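Local structure of serine hydrolase CCSP0084 (Cycloclasticus sp. P1, 4I3F) at residues Ile102-Gln107 against Asn136-Arg141; His120-Ser125 against Leu295-Met300; Val130-Leu135 against Ala145-Pro150; Asp234-Ile239 against Ala259-Asp264. The protein probably hydrolyses esters and carbon-carbon bonds of meta-cleavage products, as a serine hydrolase of the alpha/beta hydrolase fold. All coordinates share one frame; numbering follows the deposited sequence.

Contact 1: residues Ile102-Gln107 against Asn136-Arg141. With NA (sodium ion), chain D.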
loop_
_atom_site.group_PDB
_atom_site.type_symbol
_atom_site.label_atom_id
_atom_site.label_comp_id
_atom_site.label_asym_id
_atom_site.label_seq_id
_atom_site.Cartn_x
_atom_site.Cartn_y
_atom_site.Cartn_z
ATOM N N ILE A 102 7.754 0.089 -12.774
ATOM C CA ILE A 102 8.686 -0.625 -11.897
ATOM C C ILE A 102 7.979 -1.404 -10.777
ATOM O O ILE A 102 8.338 -2.556 -10.493
ATOM C CB ILE A 102 9.720 0.354 -11.280
ATOM C CG1 ILE A 102 10.793 0.715 -12.300
ATOM C CG2 ILE A 102 10.355 -0.245 -10.032
ATOM C CD1 ILE A 102 11.670 1.903 -11.899
ATOM N N TRP A 103 6.998 -0.775 -10.135
ATOM C CA TRP A 103 6.278 -1.400 -9.017
ATOM C C TRP A 103 5.478 -2.624 -9.468
ATOM O O TRP A 103 5.447 -3.647 -8.770
ATOM C CB TRP A 103 5.379 -0.371 -8.331
ATOM C CG TRP A 103 6.165 0.707 -7.612
ATOM C CD1 TRP A 103 7.395 0.571 -7.035
ATOM C CD2 TRP A 103 5.781 2.080 -7.421
ATOM N NE1 TRP A 103 7.791 1.765 -6.476
ATOM C CE2 TRP A 103 6.823 2.709 -6.705
ATOM C CE3 TRP A 103 4.659 2.838 -7.784
ATOM C CZ2 TRP A 103 6.775 4.061 -6.340
ATOM C CZ3 TRP A 103 4.614 4.180 -7.424
ATOM C CH2 TRP A 103 5.667 4.778 -6.718
ATOM N N VAL A 104 4.844 -2.522 -10.635
ATOM C CA VAL A 104 4.114 -3.649 -11.209
ATOM C C VAL A 104 5.080 -4.795 -11.518
ATOM O O VAL A 104 4.869 -5.922 -11.065
ATOM C CB VAL A 104 3.298 -3.223 -12.460
ATOM C CG1 VAL A 104 2.750 -4.439 -13.215
ATOM C CG2 VAL A 104 2.151 -2.291 -12.044
ATOM N N GLN A 105 6.152 -4.517 -12.261
ATOM C CA GLN A 105 7.082 -5.583 -12.632
ATOM C C GLN A 105 7.759 -6.200 -11.405
ATOM O O GLN A 105 8.036 -7.402 -11.374
ATOM C CB GLN A 105 8.128 -5.104 -13.655
ATOM C CG GLN A 105 8.930 -6.241 -14.277
ATOM C CD GLN A 105 8.051 -7.223 -15.042
ATOM O OE1 GLN A 105 7.235 -6.821 -15.870
ATOM N NE2 GLN A 105 8.225 -8.515 -14.777
ATOM N N GLN A 106 8.015 -5.385 -10.388
ATOM C CA GLN A 106 8.602 -5.899 -9.151
ATOM C C GLN A 106 7.758 -7.025 -8.547
ATOM O O GLN A 106 8.293 -8.051 -8.110
ATOM C CB GLN A 106 8.776 -4.777 -8.121
ATOM C CG GLN A 106 9.324 -5.287 -6.773
ATOM C CD GLN A 106 9.298 -4.237 -5.683
ATOM O OE1 GLN A 106 8.551 -3.260 -5.762
ATOM N NE2 GLN A 106 10.109 -4.437 -4.648
ATOM N N GLN A 107 6.441 -6.851 -8.522
ATOM C CA GLN A 107 5.597 -7.857 -7.886
ATOM C C GLN A 107 5.510 -9.121 -8.719
ATOM O O GLN A 107 5.451 -10.225 -8.172
ATOM C CB GLN A 107 4.195 -7.300 -7.589
ATOM C CG GLN A 107 4.193 -6.031 -6.734
ATOM C CD GLN A 107 5.190 -6.088 -5.590
ATOM O OE1 GLN A 107 5.288 -7.085 -4.888
ATOM N NE2 GLN A 107 5.941 -5.016 -5.407
ATOM N N ASN A 136 -4.946 -5.165 -13.834
ATOM C CA ASN A 136 -5.182 -4.765 -15.213
ATOM C C ASN A 136 -4.185 -5.410 -16.157
ATOM O O ASN A 136 -4.557 -5.890 -17.232
ATOM C CB ASN A 136 -5.078 -3.243 -15.340
ATOM C CG ASN A 136 -5.364 -2.752 -16.751
ATOM O OD1 ASN A 136 -6.365 -3.133 -17.377
ATOM N ND2 ASN A 136 -4.472 -1.917 -17.272
ATOM N N ARG A 137 -2.918 -5.418 -15.755
ATOM C CA ARG A 137 -1.837 -5.841 -16.654
ATOM C C ARG A 137 -1.558 -7.338 -16.607
ATOM O O ARG A 137 -1.187 -7.932 -17.623
ATOM C CB ARG A 137 -0.550 -5.067 -16.345
ATOM C CG ARG A 137 -0.628 -3.584 -16.689
ATOM C CD ARG A 137 0.650 -2.849 -16.333
ATOM N NE ARG A 137 0.406 -1.423 -16.130
ATOM C CZ ARG A 137 1.362 -0.520 -15.954
ATOM N NH1 ARG A 137 2.637 -0.889 -15.968
ATOM N NH2 ARG A 137 1.040 0.753 -15.772
ATOM N N HIS A 138 -1.745 -7.938 -15.432
ATOM C CA HIS A 138 -1.432 -9.351 -15.221
ATOM C C HIS A 138 -2.551 -10.056 -14.462
ATOM O O HIS A 138 -2.308 -10.631 -13.395
ATOM C CB HIS A 138 -0.145 -9.457 -14.406
ATOM C CG HIS A 138 1.028 -8.774 -15.043
ATOM N ND1 HIS A 138 1.769 -9.353 -16.050
ATOM C CD2 HIS A 138 1.587 -7.563 -14.814
ATOM C CE1 HIS A 138 2.733 -8.526 -16.416
ATOM N NE2 HIS A 138 2.646 -7.433 -15.682
ATOM N N PRO A 139 -3.779 -10.033 -15.013
ATOM C CA PRO A 139 -4.935 -10.514 -14.247
ATOM C C PRO A 139 -4.833 -11.987 -13.841
ATOM O O PRO A 139 -5.385 -12.362 -12.803
ATOM C CB PRO A 139 -6.107 -10.312 -15.218
ATOM C CG PRO A 139 -5.485 -10.276 -16.581
ATOM C CD PRO A 139 -4.158 -9.610 -16.374
ATOM N N GLU A 140 -4.128 -12.800 -14.628
ATOM C CA GLU A 140 -4.056 -14.234 -14.368
ATOM C C GLU A 140 -3.232 -14.586 -13.124
ATOM O O GLU A 140 -3.253 -15.733 -12.665
ATOM C CB GLU A 140 -3.486 -14.969 -15.591
ATOM C CG GLU A 140 -1.988 -14.703 -15.875
ATOM C CD GLU A 140 -1.672 -13.285 -16.376
ATOM O OE1 GLU A 140 -2.594 -12.515 -16.703
ATOM O OE2 GLU A 140 -0.479 -12.945 -16.453
ATOM N N ARG A 141 -2.506 -13.615 -12.581
ATOM C CA ARG A 141 -1.629 -13.891 -11.450
ATOM C C ARG A 141 -2.317 -13.614 -10.123
ATOM O O ARG A 141 -1.708 -13.781 -9.064
ATOM C CB ARG A 141 -0.356 -13.043 -11.521
ATOM C CG ARG A 141 0.487 -13.255 -12.777
ATOM C CD ARG A 141 0.844 -14.719 -13.002
ATOM N NE ARG A 141 1.758 -15.249 -11.991
ATOM C CZ ARG A 141 3.083 -15.122 -12.031
ATOM N NH1 ARG A 141 3.663 -14.458 -13.019
ATOM N NH2 ARG A 141 3.836 -15.641 -11.068
HETATM NA NA NA D . 1.116 -11.454 -17.310
HETATM O O HOH W 1 4.881 -5.478 -15.953
HETATM O O HOH W 2 2.695 -12.957 -15.474
HETATM O O HOH W 3 2.922 -11.699 -19.362
#
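The imidazole of His-138 meets Val-104 at its edge: methyl CG1 lies in the ring plane, 3.7 Å from His-138 CD2. The sodium ion and a bridging water share that plane. Val-104 CG2 sits over one face of the Arg-137 guanidinium, 4.1 Å above its plane and offset toward the rim. With CG1 anti to the backbone N (chi1 169°), Val-104 sends one branch to each flat group. His-138, the first residue after helix 126-137 to leave helical backbone angles, shares the sodium site with Glu-140 where that helix end meets helix 96-113. ND1 binds sodium at 2.5 Å, while NE2 donates to the water at 3.0 Å, and that water donates to Gln-105 OE1 at 2.7 Å. Glu-140 OE2 and two other waters also ligate the ion. The guanidinium is paired with Asp-101, one turn before Val-104. With ND1 on the metal and NE2 donating, His-138 is consistent with a neutral imidazole protonated at NE2, its rotation fixed at two points of its rim.

Contact 2: residues His120-Ser125 against Leu295-Met300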
loop_
_atom_site.group_PDB
_atom_site.type_symbol
_atom_site.label_atom_id
_atom_site.label_comp_id
_atom_site.label_asym_id
_atom_site.label_seq_id
_atom_site.Cartn_x
_atom_site.Cartn_y
_atom_site.Cartn_z
ATOM N N HIS A 120 -3.676 -13.990 -3.590
ATOM C CA HIS A 120 -4.540 -12.903 -3.143
ATOM C C HIS A 120 -3.664 -11.672 -2.966
ATOM O O HIS A 120 -2.442 -11.790 -2.855
ATOM C CB HIS A 120 -5.213 -13.226 -1.804
ATOM C CG HIS A 120 -6.225 -14.334 -1.854
ATOM N ND1 HIS A 120 -7.225 -14.405 -2.803
ATOM C CD2 HIS A 120 -6.419 -15.390 -1.026
ATOM C CE1 HIS A 120 -7.975 -15.470 -2.569
ATOM N NE2 HIS A 120 -7.508 -16.084 -1.496
ATOM N N ILE A 121 -4.270 -10.492 -2.906
ATOM C CA ILE A 121 -3.489 -9.262 -2.806
ATOM C C ILE A 121 -4.210 -8.200 -1.978
ATOM O O ILE A 121 -5.443 -8.082 -2.030
ATOM C CB ILE A 121 -3.082 -8.748 -4.230
ATOM C CG1 ILE A 121 -2.195 -7.501 -4.152
ATOM C CG2 ILE A 121 -4.319 -8.552 -5.131
ATOM C CD1 ILE A 121 -1.505 -7.165 -5.482
ATOM N N VAL A 122 -3.434 -7.471 -1.175
ATOM C CA VAL A 122 -3.944 -6.362 -0.369
ATOM C C VAL A 122 -3.073 -5.159 -0.676
ATOM O O VAL A 122 -1.845 -5.277 -0.703
ATOM C CB VAL A 122 -3.838 -6.647 1.140
ATOM C CG1 VAL A 122 -4.402 -5.472 1.955
ATOM C CG2 VAL A 122 -4.592 -7.920 1.507
ATOM N N GLY A 123 -3.688 -4.005 -0.915
ATOM C CA GLY A 123 -2.907 -2.810 -1.183
ATOM C C GLY A 123 -3.408 -1.551 -0.509
ATOM O O GLY A 123 -4.602 -1.216 -0.588
ATOM N N ASN A 124 -2.487 -0.849 0.152
ATOM C CA ASN A 124 -2.768 0.422 0.807
ATOM C C ASN A 124 -2.327 1.580 -0.065
ATOM O O ASN A 124 -1.179 1.625 -0.484
ATOM C CB ASN A 124 -2.019 0.492 2.149
ATOM C CG ASN A 124 -1.952 1.912 2.733
ATOM O OD1 ASN A 124 -2.730 2.799 2.373
ATOM N ND2 ASN A 124 -1.016 2.122 3.659
ATOM N N SER A 125 -3.233 2.528 -0.318
ATOM C CA SER A 125 -2.878 3.774 -1.003
ATOM C C SER A 125 -2.107 3.520 -2.287
ATOM O O SER A 125 -2.627 2.931 -3.233
ATOM C CB SER A 125 -2.070 4.679 -0.069
ATOM O OG SER A 125 -1.635 5.854 -0.729
ATOM N N LEU A 295 -11.790 -12.737 6.594
ATOM C CA LEU A 295 -13.069 -13.352 6.267
ATOM C C LEU A 295 -13.415 -13.161 4.793
ATOM O O LEU A 295 -14.067 -14.021 4.203
ATOM C CB LEU A 295 -14.180 -12.798 7.165
ATOM C CG LEU A 295 -14.009 -13.081 8.655
ATOM C CD1 LEU A 295 -14.949 -12.206 9.464
ATOM C CD2 LEU A 295 -14.221 -14.551 8.973
ATOM N N PHE A 296 -12.982 -12.049 4.199
ATOM C CA PHE A 296 -13.201 -11.855 2.770
ATOM C C PHE A 296 -12.424 -12.911 1.973
ATOM O O PHE A 296 -12.983 -13.578 1.101
ATOM C CB PHE A 296 -12.820 -10.439 2.337
ATOM C CG PHE A 296 -12.958 -10.205 0.856
ATOM C CD1 PHE A 296 -14.212 -10.157 0.259
ATOM C CD2 PHE A 296 -11.838 -10.061 0.056
ATOM C CE1 PHE A 296 -14.340 -9.953 -1.110
ATOM C CE2 PHE A 296 -11.957 -9.864 -1.314
ATOM C CZ PHE A 296 -13.202 -9.810 -1.899
ATOM N N PHE A 297 -11.141 -13.076 2.276
ATOM C CA PHE A 297 -10.343 -14.087 1.585
ATOM C C PHE A 297 -10.848 -15.499 1.893
ATOM O O PHE A 297 -10.733 -16.407 1.060
ATOM C CB PHE A 297 -8.849 -13.946 1.930
ATOM C CG PHE A 297 -8.189 -12.720 1.328
ATOM C CD1 PHE A 297 -8.471 -12.317 0.028
ATOM C CD2 PHE A 297 -7.282 -11.974 2.070
ATOM C CE1 PHE A 297 -7.857 -11.183 -0.517
ATOM C CE2 PHE A 297 -6.662 -10.852 1.535
ATOM C CZ PHE A 297 -6.948 -10.457 0.233
ATOM N N ASP A 298 -11.423 -15.685 3.083
ATOM C CA ASP A 298 -11.970 -16.982 3.469
ATOM C C ASP A 298 -13.197 -17.345 2.640
ATOM O O ASP A 298 -13.537 -18.515 2.522
ATOM C CB ASP A 298 -12.369 -17.004 4.955
ATOM C CG ASP A 298 -11.177 -17.097 5.904
ATOM O OD1 ASP A 298 -10.026 -17.305 5.456
ATOM O OD2 ASP A 298 -11.409 -16.977 7.129
ATOM N N GLY A 299 -13.878 -16.341 2.093
ATOM C CA GLY A 299 -15.066 -16.588 1.286
ATOM C C GLY A 299 -16.360 -16.287 2.018
ATOM O O GLY A 299 -17.440 -16.626 1.536
ATOM N N MET A 300 -16.264 -15.660 3.187
ATOM C CA MET A 300 -17.463 -15.416 3.979
ATOM C C MET A 300 -18.431 -14.454 3.306
ATOM O O MET A 300 -19.638 -14.477 3.590
ATOM C CB MET A 300 -17.110 -14.883 5.367
ATOM C CG MET A 300 -16.276 -15.817 6.231
ATOM S SD MET A 300 -17.147 -17.312 6.746
ATOM C CE MET A 300 -18.847 -16.747 6.781
HETATM O O HOH W 4 -8.732 -18.167 -0.158
#
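His-120 and Phe-297 stack with their rings offset, centroids 4.5 Å apart and planes at 16°, and this overlap is the dense part of the contact. The two side chains run past each other in opposite senses, which brings Phe-297 CD1 3.5 Å above the imidazole plane, toward its rim, while His-120 CB lies over the phenyl face. That CB is 3.9 Å from the Phe-297 ring centroid and 22° off the ring normal, a CH-pi contact. At the phenyl edge, Val-122 CG2 touches Phe-297 CE2 at 3.6 Å, and the carbonyl oxygen of Ile-121 lies 3.6 Å from Phe-297 CZ. With CG anti to its carbonyl carbon (chi1 -71°), Phe-297 reaches from the last turn of its helix across to the strand.

The looser side is polar and runs through water: one molecule in the imidazole plane joins His-120 NE2, at 2.8 Å, to the oxygen of Phe-297, to which it donates. ND1 is hydrogen-bonded to the backbone N of Lys-144, so both ring nitrogens are engaged.

The strand's far end leads to Ser-125, in a Gly-X-Ser-X-Gly sequence consistent with the nucleophile elbow. Helix 286-298 thus packs on the central sheet, Phe-297 also touching Ile-47 and Val-146 on the strands flanking 119-124. Ile-121, pointing away from Phe-297, meets helix 126-137 instead.

Contact 3: residues Val130-Leu135 against Ala145-Pro150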
loop_
_atom_site.group_PDB
_atom_site.type_symbol
_atom_site.label_atom_id
_atom_site.label_comp_id
_atom_site.label_asym_id
_atom_site.label_seq_id
_atom_site.Cartn_x
_atom_site.Cartn_y
_atom_site.Cartn_z
ATOM N N VAL A 130 -0.891 0.269 -7.209
ATOM C CA VAL A 130 -0.088 -0.775 -7.840
ATOM C C VAL A 130 -0.920 -2.041 -8.015
ATOM O O VAL A 130 -0.842 -2.709 -9.056
ATOM C CB VAL A 130 1.206 -1.071 -7.031
ATOM C CG1 VAL A 130 1.974 -2.226 -7.650
ATOM C CG2 VAL A 130 2.093 0.175 -6.985
ATOM N N THR A 131 -1.735 -2.359 -7.005
ATOM C CA THR A 131 -2.632 -3.513 -7.093
ATOM C C THR A 131 -3.564 -3.389 -8.287
ATOM O O THR A 131 -3.734 -4.342 -9.048
ATOM C CB THR A 131 -3.466 -3.693 -5.807
ATOM O OG1 THR A 131 -2.586 -3.964 -4.705
ATOM C CG2 THR A 131 -4.447 -4.840 -5.962
ATOM N N LEU A 132 -4.183 -2.219 -8.453
ATOM C CA LEU A 132 -5.099 -2.021 -9.575
ATOM C C LEU A 132 -4.400 -2.214 -10.919
ATOM O O LEU A 132 -4.951 -2.843 -11.829
ATOM C CB LEU A 132 -5.745 -0.638 -9.499
ATOM C CG LEU A 132 -6.853 -0.533 -8.442
ATOM C CD1 LEU A 132 -7.277 0.919 -8.292
ATOM C CD2 LEU A 132 -8.049 -1.363 -8.861
ATOM N N HIS A 133 -3.197 -1.665 -11.051
ATOM C CA HIS A 133 -2.438 -1.858 -12.284
ATOM C C HIS A 133 -1.986 -3.300 -12.480
ATOM O O HIS A 133 -1.923 -3.769 -13.611
ATOM C CB HIS A 133 -1.273 -0.872 -12.353
ATOM C CG HIS A 133 -1.714 0.535 -12.576
ATOM N ND1 HIS A 133 -1.736 1.119 -13.824
ATOM C CD2 HIS A 133 -2.219 1.458 -11.720
ATOM C CE1 HIS A 133 -2.199 2.352 -13.722
ATOM N NE2 HIS A 133 -2.500 2.582 -12.456
ATOM N N LEU A 134 -1.713 -4.012 -11.387
ATOM C CA LEU A 134 -1.380 -5.432 -11.481
ATOM C C LEU A 134 -2.565 -6.247 -11.998
ATOM O O LEU A 134 -2.395 -7.125 -12.844
ATOM C CB LEU A 134 -0.912 -5.973 -10.130
ATOM C CG LEU A 134 0.576 -5.764 -9.827
ATOM C CD1 LEU A 134 0.837 -5.933 -8.322
ATOM C CD2 LEU A 134 1.425 -6.740 -10.629
ATOM N N LEU A 135 -3.766 -5.961 -11.496
ATOM C CA LEU A 135 -4.955 -6.686 -11.943
ATOM C C LEU A 135 -5.251 -6.385 -13.408
ATOM O O LEU A 135 -5.741 -7.246 -14.143
ATOM C CB LEU A 135 -6.176 -6.314 -11.087
ATOM C CG LEU A 135 -6.038 -6.538 -9.582
ATOM C CD1 LEU A 135 -7.295 -6.080 -8.864
ATOM C CD2 LEU A 135 -5.764 -7.994 -9.275
ATOM N N ALA A 145 -8.775 -9.489 -4.291
ATOM C CA ALA A 145 -8.063 -8.260 -3.947
ATOM C C ALA A 145 -8.778 -7.469 -2.861
ATOM O O ALA A 145 -10.005 -7.331 -2.879
ATOM C CB ALA A 145 -7.860 -7.389 -5.186
ATOM N N VAL A 146 -8.000 -6.946 -1.920
ATOM C CA VAL A 146 -8.499 -5.987 -0.940
ATOM C C VAL A 146 -7.735 -4.687 -1.116
ATOM O O VAL A 146 -6.501 -4.683 -1.095
ATOM C CB VAL A 146 -8.301 -6.494 0.496
ATOM C CG1 VAL A 146 -8.610 -5.369 1.508
ATOM C CG2 VAL A 146 -9.196 -7.696 0.760
ATOM N N LEU A 147 -8.460 -3.586 -1.303
ATOM C CA LEU A 147 -7.832 -2.267 -1.344
ATOM C C LEU A 147 -8.141 -1.532 -0.045
ATOM O O LEU A 147 -9.188 -1.766 0.581
ATOM C CB LEU A 147 -8.340 -1.451 -2.536
ATOM C CG LEU A 147 -8.236 -2.119 -3.909
ATOM C CD1 LEU A 147 -8.753 -1.180 -5.017
ATOM C CD2 LEU A 147 -6.801 -2.591 -4.196
ATOM N N MET A 148 -7.223 -0.665 0.371
ATOM C CA MET A 148 -7.401 0.125 1.585
ATOM C C MET A 148 -6.975 1.544 1.264
ATOM O O MET A 148 -5.781 1.823 1.105
ATOM C CB MET A 148 -6.543 -0.425 2.726
ATOM C CG MET A 148 -6.953 0.085 4.092
ATOM S SD MET A 148 -5.621 -0.081 5.314
ATOM C CE MET A 148 -4.518 1.229 4.792
ATOM N N GLY A 149 -7.953 2.434 1.144
ATOM C CA GLY A 149 -7.693 3.822 0.783
ATOM C C GLY A 149 -6.814 3.950 -0.441
ATOM O O GLY A 149 -5.800 4.646 -0.408
ATOM N N PRO A 150 -7.200 3.291 -1.539
ATOM C CA PRO A 150 -6.322 3.215 -2.703
ATOM C C PRO A 150 -6.276 4.496 -3.541
ATOM O O PRO A 150 -7.267 5.219 -3.632
ATOM C CB PRO A 150 -6.963 2.092 -3.533
ATOM C CG PRO A 150 -8.426 2.235 -3.254
ATOM C CD PRO A 150 -8.499 2.629 -1.780
#
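Leu-147 forks between two helix residues: CD2 rests 3.7 Å from Thr-131 CG2, and CD1 lies 3.9 Å from Leu-132 CD2. Thr-131 and Leu-147 run alongside one another with opposite senses, while Leu-132 lies crosswise to Leu-147. One turn further along the helix, Leu-135 CD1 packs against Ala-145 CB at 3.9 Å. All five residues are buried and no hydrogen bond crosses the interface. In the next shell, Thr-131 holds CG2 anti to its backbone N, which sets that methyl against Leu-147 CD2, while OG1 bonds to the oxygen of Gly-127 in the preceding turn. Met-243 adds a further apolar surface against Leu-132, Leu-135 and Leu-147. The axes of 130-135 and 145-148 approach to 9.7 Å at 151° between directions, the near-antiparallel packing of a beta-alpha-beta crossover. Helix 126-137 here covers strand 142-148, which lies in the sheet between parallel strands 119-124 and 243-248; the helix's other flank meets helix 96-113.

Contact 4: residues Asp234-Ile239 against Ala259-Asp264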
loop_
_atom_site.group_PDB
_atom_site.type_symbol
_atom_site.label_atom_id
_atom_site.label_comp_id
_atom_site.label_asym_id
_atom_site.label_seq_id
_atom_site.Cartn_x
_atom_site.Cartn_y
_atom_site.Cartn_z
ATOM N N ASP A 234 -12.777 1.811 -19.078
ATOM C CA ASP A 234 -12.712 0.511 -19.738
ATOM C C ASP A 234 -11.794 -0.442 -18.976
ATOM O O ASP A 234 -12.154 -1.596 -18.745
ATOM C CB ASP A 234 -12.263 0.648 -21.198
ATOM C CG ASP A 234 -13.365 1.178 -22.102
ATOM O OD1 ASP A 234 -14.544 1.158 -21.684
ATOM O OD2 ASP A 234 -13.056 1.603 -23.239
ATOM N N GLU A 235 -10.617 0.047 -18.584
ATOM C CA GLU A 235 -9.677 -0.752 -17.791
ATOM C C GLU A 235 -10.305 -1.218 -16.480
ATOM O O GLU A 235 -10.224 -2.394 -16.123
ATOM C CB GLU A 235 -8.396 0.041 -17.515
ATOM C CG GLU A 235 -7.498 0.163 -18.745
ATOM C CD GLU A 235 -6.323 1.101 -18.536
ATOM O OE1 GLU A 235 -6.489 2.123 -17.844
ATOM O OE2 GLU A 235 -5.236 0.814 -19.075
ATOM N N LEU A 236 -10.925 -0.289 -15.760
ATOM C CA LEU A 236 -11.571 -0.625 -14.496
ATOM C C LEU A 236 -12.733 -1.590 -14.706
ATOM O O LEU A 236 -12.899 -2.521 -13.917
ATOM C CB LEU A 236 -12.052 0.636 -13.779
ATOM C CG LEU A 236 -10.962 1.555 -13.246
ATOM C CD1 LEU A 236 -11.554 2.901 -12.825
ATOM C CD2 LEU A 236 -10.261 0.891 -12.071
ATOM N N ASN A 237 -13.534 -1.361 -15.751
ATOM C CA ASN A 237 -14.683 -2.218 -16.045
ATOM C C ASN A 237 -14.241 -3.650 -16.314
ATOM O O ASN A 237 -15.003 -4.600 -16.107
ATOM C CB ASN A 237 -15.446 -1.748 -17.289
ATOM C CG ASN A 237 -16.194 -0.429 -17.100
ATOM O OD1 ASN A 237 -16.615 0.180 -18.089
ATOM N ND2 ASN A 237 -16.352 0.022 -15.860
ATOM N N ASN A 238 -13.014 -3.796 -16.807
ATOM C CA ASN A 238 -12.499 -5.100 -17.199
ATOM C C ASN A 238 -11.609 -5.763 -16.151
ATOM O O ASN A 238 -11.041 -6.824 -16.393
ATOM C CB ASN A 238 -11.815 -5.013 -18.563
ATOM C CG ASN A 238 -12.818 -4.939 -19.701
ATOM O OD1 ASN A 238 -13.374 -5.956 -20.114
ATOM N ND2 ASN A 238 -13.076 -3.729 -20.194
ATOM N N ILE A 239 -11.508 -5.148 -14.979
ATOM C CA ILE A 239 -10.915 -5.832 -13.842
ATOM C C ILE A 239 -12.008 -6.737 -13.281
ATOM O O ILE A 239 -12.982 -6.248 -12.707
ATOM C CB ILE A 239 -10.420 -4.841 -12.767
ATOM C CG1 ILE A 239 -9.215 -4.050 -13.281
ATOM C CG2 ILE A 239 -10.082 -5.574 -11.467
ATOM C CD1 ILE A 239 -8.721 -2.982 -12.296
ATOM N N ALA A 259 -13.211 5.819 -3.265
ATOM C CA ALA A 259 -13.702 4.464 -3.073
ATOM C C ALA A 259 -15.018 4.307 -3.808
ATOM O O ALA A 259 -15.260 3.286 -4.468
ATOM C CB ALA A 259 -13.857 4.145 -1.586
ATOM N N TYR A 260 -15.877 5.315 -3.697
ATOM C CA TYR A 260 -17.156 5.295 -4.396
ATOM C C TYR A 260 -16.975 5.240 -5.913
ATOM O O TYR A 260 -17.743 4.576 -6.620
ATOM C CB TYR A 260 -17.959 6.539 -4.044
ATOM C CG TYR A 260 -18.373 6.662 -2.590
ATOM C CD1 TYR A 260 -18.861 7.868 -2.101
ATOM C CD2 TYR A 260 -18.302 5.586 -1.715
ATOM C CE1 TYR A 260 -19.254 8.003 -0.781
ATOM C CE2 TYR A 260 -18.693 5.726 -0.384
ATOM C CZ TYR A 260 -19.167 6.924 0.067
ATOM O OH TYR A 260 -19.579 7.056 1.381
ATOM N N TYR A 261 -15.979 5.969 -6.412
ATOM C CA TYR A 261 -15.651 5.998 -7.836
ATOM C C TYR A 261 -15.254 4.607 -8.306
ATOM O O TYR A 261 -15.728 4.134 -9.354
ATOM C CB TYR A 261 -14.468 6.947 -8.044
ATOM C CG TYR A 261 -14.054 7.180 -9.481
ATOM C CD1 TYR A 261 -14.539 8.264 -10.194
ATOM C CD2 TYR A 261 -13.158 6.326 -10.114
ATOM C CE1 TYR A 261 -14.150 8.488 -11.508
ATOM C CE2 TYR A 261 -12.774 6.539 -11.426
ATOM C CZ TYR A 261 -13.265 7.617 -12.115
ATOM O OH TYR A 261 -12.868 7.831 -13.421
ATOM N N LEU A 262 -14.374 3.964 -7.541
ATOM C CA LEU A 262 -13.867 2.654 -7.918
ATOM C C LEU A 262 -14.977 1.605 -7.909
ATOM O O LEU A 262 -15.130 0.853 -8.882
ATOM C CB LEU A 262 -12.680 2.240 -7.045
ATOM C CG LEU A 262 -11.425 3.091 -7.268
ATOM C CD1 LEU A 262 -10.377 2.848 -6.195
ATOM C CD2 LEU A 262 -10.822 2.831 -8.648
ATOM N N ILE A 263 -15.789 1.568 -6.857
ATOM C CA ILE A 263 -16.836 0.542 -6.839
ATOM C C ILE A 263 -17.935 0.789 -7.881
ATOM O O ILE A 263 -18.642 -0.145 -8.270
ATOM C CB ILE A 263 -17.390 0.233 -5.408
ATOM C CG1 ILE A 263 -18.213 1.387 -4.840
ATOM C CG2 ILE A 263 -16.264 -0.144 -4.453
ATOM C CD1 ILE A 263 -19.695 1.133 -4.907
ATOM N N ASP A 264 -18.049 2.020 -8.382
ATOM C CA ASP A 264 -19.010 2.309 -9.445
ATOM C C ASP A 264 -18.540 1.724 -10.775
ATOM O O ASP A 264 -19.333 1.570 -11.705
ATOM C CB ASP A 264 -19.214 3.821 -9.609
ATOM C CG ASP A 264 -20.437 4.162 -10.447
ATOM O OD1 ASP A 264 -21.535 3.643 -10.158
ATOM O OD2 ASP A 264 -20.304 4.955 -11.404
#
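Apolar helix-to-helix packing at the periphery of the fold joins Leu-236, on the short helix 233-237, to Tyr-261 and Leu-262 on helix 257-265. The contact is small, burying 121 Å² in all, and lies where helix 257-265 packs on strands 243-248 and 269-274, the latter an outermost strand of the sheet. Leu-236 supplies both points of contact. Its CD1 comes within 4.1 Å of Tyr-261 CE2, the two side chains nearly perpendicular, and its CD2 reaches Leu-262 CD2 at 4.0 Å. Tyr-261 has CG anti to the backbone N (chi1 -176°), which swings its ring round to Leu-236. Arg-265 makes a cation-pi contact with that same ring. Behind the leucine, the helix end is tied by Asn-238, whose ND2 donates to Asp-234 O at 2.7 Å with an N-H...O angle of 161°. Between the two segments only carbon meets carbon, giving van der Waals packing and burial but no directional bond; Asn-237 ND2, bonded to the oxygen of Arg-265, supplies a polar link nearby.

How the contacts relate
From the N terminus, segment 102-107 opens first, and contact 1 closes onto 136-141, at the end of helix 126-137. Inside that span lies 120-125, whose partner 295-300 comes only near the C terminus, so contacts 1 and 2 cross. Contact 3, opening at 130-135 and closing at 145-150, also crosses contact 1 but nests within the long loop of contact 2, as does contact 4 further on. Helix 126-137 serves contacts 1 and 3, while strands 119-124 and 142-148, neighbours in the sheet, bring contacts 2 and 3 together. Contact 4 abuts contact 3 where Pro-150 meets Leu-262. Contacts 2 and 3 tie helices to the central sheet; contacts 1 and 4 join helices.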